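Local atomic coordinates of sulfoquinovosidase (Escherichia coli, PDB entry 5AEG), a protein that hydrolyses sulfoquinovosyl diacylglycerides and simple sulfoquinovosides, releasing sulfoquinovose from plant sulfolipids for use as a source of carbon and sulfur. Residues T563-E574 with E667-I678. Residues are numbered along the deposited sequence; the frame is centred on the assembly and turned at random.
Sequences TVFTTLKPYLKE and EWAALFASLKSI
The indole N-H of Trp-668 is given to the carboxylate of Glu-574, NE1 to OE1 2.9 Å, at an N-H...O angle of 145°. It meets the syn side of OE1, though tilted out of the carboxylate plane, and the long arm of Glu-574 spans the gap because it runs extended beyond CG. OE2 of Glu-667 comes within 4.4 Å of OE1 of Glu-574; repulsion would probably raise the pKa of one or both acids, while the indole bond would favour the charged form of Glu-574. Tyr-571 turns its edge to one face of the same indole, CD1 of the phenol ring 3.5 Å from CD1 of Trp-668, in a T-shaped pair with planes at 78°. CA of Tyr-571 sits above the six-membered ring as a CH-pi contact, while CB of Pro-570 touches CZ3. The chi1 torsion of Tyr-571 (175°) carries CG away from the backbone N, and the phenol thereby offers a face to Phe-672, whose CZ comes down over the ring centre, the planes nearly perpendicular. An aromatic cluster thus illustrates how the short helix 669-673 near the chain's C-terminus is packed directly on helices 552-567 and 569-582, which follow the last strand of the TIM barrel, 534-536; Ile-613 of strand 613-615 touches Leu-568, Tyr-571 and Phe-672, and the phenol hydroxyl hydrogen-bonds to Leu-609 O and Asp-612 N. Further along, CD2 of Leu-568 meets CE1 of Phe-672 at 3.8 Å. The side chains of Leu-671 and Thr-567 slide past each other in opposite directions, CD1 3.7 Å from CG2. Thr-567 OG1 itself hydrogen-bonds back to Thr-563 O, which also accepts from Thr-567 N on the opposite face of its plane, and CD1 of Ile-678 reaches over to OG1 and to CG2 of Val-564.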
# COMPACT_ATOMS: atom_id res chain seq x y z
N THR A 563 22.99 -0.56 13.15
CA THR A 563 23.63 -1.78 13.68
C THR A 563 22.59 -2.72 14.26
O THR A 563 22.72 -3.90 14.11
CB THR A 563 24.69 -1.40 14.72
OG1 THR A 563 25.62 -0.57 14.07
CG2 THR A 563 25.42 -2.59 15.17
N VAL A 564 21.59 -2.18 14.93
CA VAL A 564 20.42 -3.00 15.38
C VAL A 564 19.88 -3.72 14.16
O VAL A 564 19.75 -4.95 14.15
CB VAL A 564 19.41 -2.17 16.13
CG1 VAL A 564 18.11 -2.91 16.39
CG2 VAL A 564 20.04 -1.64 17.48
N PHE A 565 19.55 -2.96 13.11
CA PHE A 565 18.83 -3.51 11.98
C PHE A 565 19.68 -4.62 11.33
O PHE A 565 19.17 -5.72 10.97
CB PHE A 565 18.54 -2.35 10.95
CG PHE A 565 18.02 -2.82 9.64
CD1 PHE A 565 16.71 -3.22 9.52
CD2 PHE A 565 18.80 -2.75 8.50
CE1 PHE A 565 16.20 -3.60 8.28
CE2 PHE A 565 18.32 -3.08 7.26
CZ PHE A 565 16.99 -3.55 7.15
N THR A 566 20.95 -4.36 11.11
CA THR A 566 21.82 -5.32 10.42
C THR A 566 22.04 -6.59 11.29
O THR A 566 22.13 -7.68 10.75
CB THR A 566 23.18 -4.76 9.96
OG1 THR A 566 23.88 -4.19 11.07
CG2 THR A 566 22.95 -3.72 8.88
N THR A 567 22.02 -6.44 12.61
CA THR A 567 22.12 -7.59 13.50
C THR A 567 20.94 -8.57 13.31
O THR A 567 21.10 -9.81 13.36
CB THR A 567 22.20 -7.16 14.93
OG1 THR A 567 23.34 -6.31 15.12
CG2 THR A 567 22.32 -8.42 15.89
N LEU A 568 19.74 -8.02 13.03
CA LEU A 568 18.59 -8.83 12.74
C LEU A 568 18.55 -9.51 11.40
O LEU A 568 17.63 -10.32 11.18
CB LEU A 568 17.31 -8.00 12.90
CG LEU A 568 17.04 -7.40 14.27
CD1 LEU A 568 15.84 -6.51 14.13
CD2 LEU A 568 16.71 -8.50 15.24
N LYS A 569 19.51 -9.24 10.49
CA LYS A 569 19.50 -9.77 9.16
C LYS A 569 19.01 -11.22 8.99
O LYS A 569 18.12 -11.49 8.18
CB LYS A 569 20.80 -9.56 8.43
CG LYS A 569 20.96 -10.24 7.09
CD LYS A 569 22.22 -9.82 6.35
CE LYS A 569 22.21 -10.35 4.93
NZ LYS A 569 23.49 -9.95 4.34
N PRO A 570 19.59 -12.16 9.74
CA PRO A 570 19.21 -13.55 9.43
C PRO A 570 17.78 -13.84 9.83
O PRO A 570 17.10 -14.64 9.19
CB PRO A 570 20.26 -14.41 10.23
CG PRO A 570 20.71 -13.47 11.27
CD PRO A 570 20.73 -12.11 10.67
N TYR A 571 17.30 -13.17 10.86
CA TYR A 571 15.94 -13.31 11.34
C TYR A 571 14.94 -12.73 10.32
O TYR A 571 13.98 -13.39 9.92
CB TYR A 571 15.77 -12.63 12.69
CG TYR A 571 14.39 -12.61 13.22
CD1 TYR A 571 13.78 -13.79 13.69
CD2 TYR A 571 13.62 -11.46 13.20
CE1 TYR A 571 12.53 -13.81 14.20
CE2 TYR A 571 12.33 -11.47 13.71
CZ TYR A 571 11.78 -12.64 14.22
OH TYR A 571 10.51 -12.63 14.70
N LEU A 572 15.24 -11.50 9.87
CA LEU A 572 14.43 -10.87 8.79
C LEU A 572 14.41 -11.68 7.46
O LEU A 572 13.40 -11.83 6.81
CB LEU A 572 14.96 -9.49 8.52
CG LEU A 572 14.81 -8.47 9.65
CD1 LEU A 572 15.45 -7.11 9.32
CD2 LEU A 572 13.33 -8.28 10.03
N LYS A 573 15.54 -12.26 7.10
CA LYS A 573 15.69 -12.98 5.88
C LYS A 573 14.83 -14.23 5.97
O LYS A 573 14.14 -14.55 5.03
CB LYS A 573 17.23 -13.22 5.68
CG LYS A 573 17.63 -13.96 4.46
CD LYS A 573 19.13 -13.76 4.10
CE LYS A 573 19.39 -14.37 2.70
NZ LYS A 573 19.06 -13.40 1.57
N GLU A 574 14.83 -14.92 7.11
CA GLU A 574 13.91 -16.01 7.31
C GLU A 574 12.42 -15.58 7.17
O GLU A 574 11.61 -16.27 6.50
CB GLU A 574 14.18 -16.69 8.67
CG GLU A 574 13.14 -17.77 9.05
CD GLU A 574 13.34 -18.30 10.47
OE1 GLU A 574 12.89 -17.72 11.50
OE2 GLU A 574 14.09 -19.27 10.56
N GLU A 667 13.77 -19.49 19.26
CA GLU A 667 15.03 -20.10 18.89
C GLU A 667 16.07 -19.09 18.53
O GLU A 667 17.22 -19.39 18.51
CB GLU A 667 14.87 -21.16 17.80
CG GLU A 667 14.52 -20.67 16.40
CD GLU A 667 12.99 -20.44 16.16
OE1 GLU A 667 12.19 -20.20 17.11
OE2 GLU A 667 12.63 -20.48 14.97
N TRP A 668 15.66 -17.83 18.27
CA TRP A 668 16.56 -16.69 18.03
C TRP A 668 16.92 -15.85 19.28
O TRP A 668 17.51 -14.74 19.15
CB TRP A 668 15.84 -15.73 17.02
CG TRP A 668 15.60 -16.36 15.66
CD1 TRP A 668 14.40 -16.91 15.17
CD2 TRP A 668 16.51 -16.41 14.61
NE1 TRP A 668 14.57 -17.33 13.89
CE2 TRP A 668 15.86 -17.03 13.53
CE3 TRP A 668 17.84 -16.01 14.46
CZ2 TRP A 668 16.48 -17.21 12.35
CZ3 TRP A 668 18.45 -16.24 13.26
CH2 TRP A 668 17.77 -16.80 12.23
N ALA A 669 16.58 -16.34 20.47
CA ALA A 669 16.76 -15.56 21.69
C ALA A 669 18.19 -15.12 21.92
O ALA A 669 18.39 -14.02 22.42
CB ALA A 669 16.27 -16.27 22.94
N ALA A 670 19.18 -15.93 21.59
CA ALA A 670 20.55 -15.49 21.78
C ALA A 670 20.87 -14.28 20.85
O ALA A 670 21.50 -13.35 21.28
CB ALA A 670 21.53 -16.59 21.53
N LEU A 671 20.40 -14.29 19.60
CA LEU A 671 20.60 -13.11 18.69
C LEU A 671 19.94 -11.88 19.35
O LEU A 671 20.53 -10.86 19.46
CB LEU A 671 20.00 -13.35 17.31
CG LEU A 671 20.24 -12.22 16.28
CD1 LEU A 671 21.71 -12.07 15.99
CD2 LEU A 671 19.52 -12.61 15.05
N PHE A 672 18.72 -12.02 19.85
CA PHE A 672 18.01 -10.88 20.41
C PHE A 672 18.61 -10.38 21.71
O PHE A 672 18.63 -9.20 21.96
CB PHE A 672 16.52 -11.17 20.62
CG PHE A 672 15.79 -11.65 19.37
CD1 PHE A 672 16.18 -11.26 18.12
CD2 PHE A 672 14.74 -12.56 19.49
CE1 PHE A 672 15.51 -11.69 17.00
CE2 PHE A 672 14.04 -13.00 18.36
CZ PHE A 672 14.41 -12.54 17.12
N ALA A 673 19.16 -11.29 22.52
CA ALA A 673 19.81 -10.85 23.72
C ALA A 673 21.11 -9.97 23.44
O ALA A 673 21.52 -9.17 24.24
CB ALA A 673 20.19 -12.08 24.57
N SER A 674 21.69 -10.16 22.32
CA SER A 674 22.88 -9.42 21.91
C SER A 674 22.60 -7.95 21.52
O SER A 674 23.50 -7.14 21.51
CB SER A 674 23.54 -10.15 20.76
OG SER A 674 23.02 -9.87 19.46
N LEU A 675 21.34 -7.59 21.28
CA LEU A 675 20.94 -6.22 20.84
C LEU A 675 21.30 -5.10 21.81
O LEU A 675 21.87 -4.08 21.39
CB LEU A 675 19.42 -6.15 20.58
CG LEU A 675 18.90 -6.99 19.41
CD1 LEU A 675 17.39 -6.86 19.28
CD2 LEU A 675 19.55 -6.58 18.12
N LYS A 676 21.03 -5.33 23.06
CA LYS A 676 21.30 -4.38 24.07
C LYS A 676 22.80 -4.00 24.30
O LYS A 676 23.08 -2.93 24.83
CB LYS A 676 20.72 -4.88 25.38
CG LYS A 676 21.65 -5.78 26.13
CD LYS A 676 21.07 -6.11 27.48
CE LYS A 676 19.82 -6.99 27.41
NZ LYS A 676 20.03 -8.25 26.63
N SER A 677 23.74 -4.83 23.93
CA SER A 677 25.13 -4.44 24.10
C SER A 677 25.73 -3.85 22.82
O SER A 677 26.92 -3.62 22.75
CB SER A 677 25.93 -5.63 24.62
OG SER A 677 25.71 -6.72 23.78
N ILE A 678 24.93 -3.59 21.79
CA ILE A 678 25.43 -2.94 20.57
C ILE A 678 25.97 -1.59 20.92
O ILE A 678 25.27 -0.88 21.59
CB ILE A 678 24.27 -2.81 19.53
CG1 ILE A 678 24.25 -4.07 18.64
CG2 ILE A 678 24.35 -1.53 18.68
CD1 ILE A 678 22.91 -4.35 18.02